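Local coordinates for protein galactose mutarotase related enzyme (PDB 3Q1N) that probably binds carbohydrate and may act as an isomerase, as a galactose mutarotase-like member of the aldose 1-epimerase family, at residues D158-V163 / G193-L198. Sequence-based numbering, arbitrary orientation.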
loop_
_atom_site.group_PDB
_atom_site.type_symbol
_atom_site.label_atom_id
_atom_site.label_comp_id
_atom_site.label_asym_id
_atom_site.label_seq_id
_atom_site.Cartn_x
_atom_site.Cartn_y
_atom_site.Cartn_z
ATOM N N ASP A 158 -11.181 -19.320 -4.890
ATOM C CA ASP A 158 -11.891 -18.633 -5.970
ATOM C C ASP A 158 -12.079 -17.122 -5.727
ATOM O O ASP A 158 -13.167 -16.587 -5.875
ATOM C CB ASP A 158 -13.219 -19.343 -6.255
ATOM C CG ASP A 158 -13.022 -20.801 -6.649
ATOM O OD1 ASP A 158 -11.924 -21.130 -7.196
ATOM O OD2 ASP A 158 -13.960 -21.591 -6.412
ATOM N N TYR A 159 -10.982 -16.444 -5.389
ATOM C CA TYR A 159 -10.962 -15.003 -5.222
ATOM C C TYR A 159 -10.541 -14.337 -6.520
ATOM O O TYR A 159 -9.601 -14.811 -7.228
ATOM C CB TYR A 159 -9.997 -14.585 -4.098
ATOM C CG TYR A 159 -10.599 -14.774 -2.718
ATOM C CD1 TYR A 159 -10.557 -16.011 -2.067
ATOM C CD2 TYR A 159 -11.235 -13.733 -2.083
ATOM C CE1 TYR A 159 -11.153 -16.193 -0.857
ATOM C CE2 TYR A 159 -11.796 -13.888 -0.844
ATOM C CZ TYR A 159 -11.764 -15.120 -0.233
ATOM O OH TYR A 159 -12.318 -15.323 1.006
ATOM N N ASP A 160 -11.226 -13.256 -6.854
ATOM C CA ASP A 160 -10.861 -12.432 -7.995
ATOM C C ASP A 160 -10.771 -10.999 -7.519
ATOM O O ASP A 160 -11.324 -10.640 -6.479
ATOM C CB ASP A 160 -11.938 -12.446 -9.120
ATOM C CG ASP A 160 -12.147 -13.805 -9.812
ATOM O OD1 ASP A 160 -11.386 -14.782 -9.688
ATOM O OD2 ASP A 160 -13.199 -13.898 -10.476
ATOM N N LEU A 161 -10.012 -10.190 -8.261
ATOM C CA LEU A 161 -10.081 -8.759 -8.172
ATOM C C LEU A 161 -10.904 -8.291 -9.346
ATOM O O LEU A 161 -10.628 -8.656 -10.484
ATOM C CB LEU A 161 -8.686 -8.147 -8.249
ATOM C CG LEU A 161 -8.633 -6.694 -7.821
ATOM C CD1 LEU A 161 -8.775 -6.609 -6.333
ATOM C CD2 LEU A 161 -7.305 -6.037 -8.282
ATOM N N THR A 162 -11.935 -7.504 -9.069
ATOM C CA THR A 162 -12.753 -6.910 -10.109
ATOM C C THR A 162 -12.540 -5.417 -10.046
ATOM O O THR A 162 -12.551 -4.836 -8.946
ATOM C CB THR A 162 -14.244 -7.277 -9.943
ATOM O OG1 THR A 162 -14.372 -8.697 -9.894
ATOM C CG2 THR A 162 -15.075 -6.763 -11.099
ATOM N N VAL A 163 -12.319 -4.798 -11.210
ATOM C CA VAL A 163 -11.981 -3.353 -11.265
ATOM C C VAL A 163 -12.905 -2.562 -12.163
ATOM O O VAL A 163 -13.452 -3.090 -13.126
ATOM C CB VAL A 163 -10.527 -3.105 -11.685
ATOM C CG1 VAL A 163 -9.560 -3.823 -10.734
ATOM C CG2 VAL A 163 -10.263 -3.514 -13.153
ATOM N N GLY A 193 -11.234 -9.434 -19.124
ATOM C CA GLY A 193 -11.890 -8.148 -19.056
ATOM C C GLY A 193 -11.501 -7.469 -17.752
ATOM O O GLY A 193 -10.311 -7.341 -17.438
ATOM N N ASN A 194 -12.494 -7.072 -16.969
ATOM C CA ASN A 194 -12.201 -6.365 -15.734
ATOM C C ASN A 194 -12.043 -7.264 -14.505
ATOM O O ASN A 194 -12.010 -6.771 -13.403
ATOM C CB ASN A 194 -13.243 -5.301 -15.447
ATOM C CG ASN A 194 -14.554 -5.867 -15.039
ATOM O OD1 ASN A 194 -14.920 -6.959 -15.428
ATOM N ND2 ASN A 194 -15.295 -5.117 -14.216
ATOM N N ARG A 195 -11.865 -8.552 -14.727
ATOM C CA ARG A 195 -11.789 -9.529 -13.654
ATOM C C ARG A 195 -10.436 -10.247 -13.731
ATOM O O ARG A 195 -10.034 -10.740 -14.824
ATOM C CB ARG A 195 -12.952 -10.509 -13.814
ATOM C CG ARG A 195 -13.191 -11.435 -12.654
ATOM C CD ARG A 195 -14.425 -12.299 -12.943
ATOM N NE ARG A 195 -15.637 -11.499 -12.899
ATOM C CZ ARG A 195 -16.359 -11.309 -11.801
ATOM N NH1 ARG A 195 -15.998 -11.880 -10.651
ATOM N NH2 ARG A 195 -17.444 -10.558 -11.858
ATOM N N LEU A 196 -9.721 -10.281 -12.609
ATOM C CA LEU A 196 -8.424 -10.972 -12.522
ATOM C C LEU A 196 -8.504 -12.073 -11.466
ATOM O O LEU A 196 -8.610 -11.779 -10.281
ATOM C CB LEU A 196 -7.311 -10.010 -12.169
ATOM C CG LEU A 196 -5.901 -10.586 -12.062
ATOM C CD1 LEU A 196 -5.446 -11.230 -13.394
ATOM C CD2 LEU A 196 -4.922 -9.505 -11.567
ATOM N N PRO A 197 -8.481 -13.347 -11.884
ATOM C CA PRO A 197 -8.449 -14.414 -10.889
ATOM C C PRO A 197 -7.144 -14.348 -10.112
ATOM O O PRO A 197 -6.075 -14.136 -10.709
ATOM C CB PRO A 197 -8.533 -15.689 -11.738
ATOM C CG PRO A 197 -9.168 -15.235 -13.067
ATOM C CD PRO A 197 -8.572 -13.871 -13.256
ATOM N N LEU A 198 -7.220 -14.480 -8.791
ATOM C CA LEU A 198 -6.051 -14.351 -7.922
ATOM C C LEU A 198 -5.629 -15.747 -7.444
ATOM O O LEU A 198 -6.272 -16.356 -6.578
ATOM C CB LEU A 198 -6.375 -13.425 -6.741
ATOM C CG LEU A 198 -6.831 -12.018 -7.149
ATOM C CD1 LEU A 198 -7.122 -11.166 -5.910
ATOM C CD2 LEU A 198 -5.787 -11.310 -8.035
HETATM O O HOH W 1 -8.645 -17.796 -6.536
#
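Leu-161 and Leu-196 form a hydrogen-bonded antiparallel pair, Leu-161 N to Leu-196 O at 2.9 Å and Leu-196 N to Leu-161 O at 2.8 Å, where strands 160-163 and 195-197 have N-to-C directions 166° apart, close to antiparallel. Leu-198 N to Tyr-159 O (2.9 Å) and Val-163 N to Asn-194 O (3.0 Å) continue the ladder. Pro-197 suits its place opposite Asp-160 because this non-hydrogen-bonded pair asks no N-H of it.

On the face of Asp-160, Thr-162 and Arg-195, the arginine, one of two modelled conformers, bends at chi3 (-70°) and carries its guanidinium across toward Asp-160. There NH1 makes a long ion pair with Asp-160 OD2 (3.5 Å), its hydrogen bond straight but weak, so the pairing is probably partial. On the face of Leu-161 and Leu-196, Leu-198 CD1 reaches in beside Leu-161 CB. Leucines suit this buried side, where Leu-161 and Leu-198 meet Ile-241 of strand 238-242, because they bring no polar group needing a partner.

Asn-194, its CG between backbone N and carbonyl carbon (chi1 71°), brings ND2 to Val-163 O at 2.9 Å, the donor tilted from the carbonyl plane. An alanine here lacks the amide, and the end of the pairing at Val-163 would probably be held less firmly. Strand 195-197 thus forms an edge of the large antiparallel sheet, held to strand 160-164 mainly by backbone bonds, with a loose ion pair on one face and apolar contacts on the other.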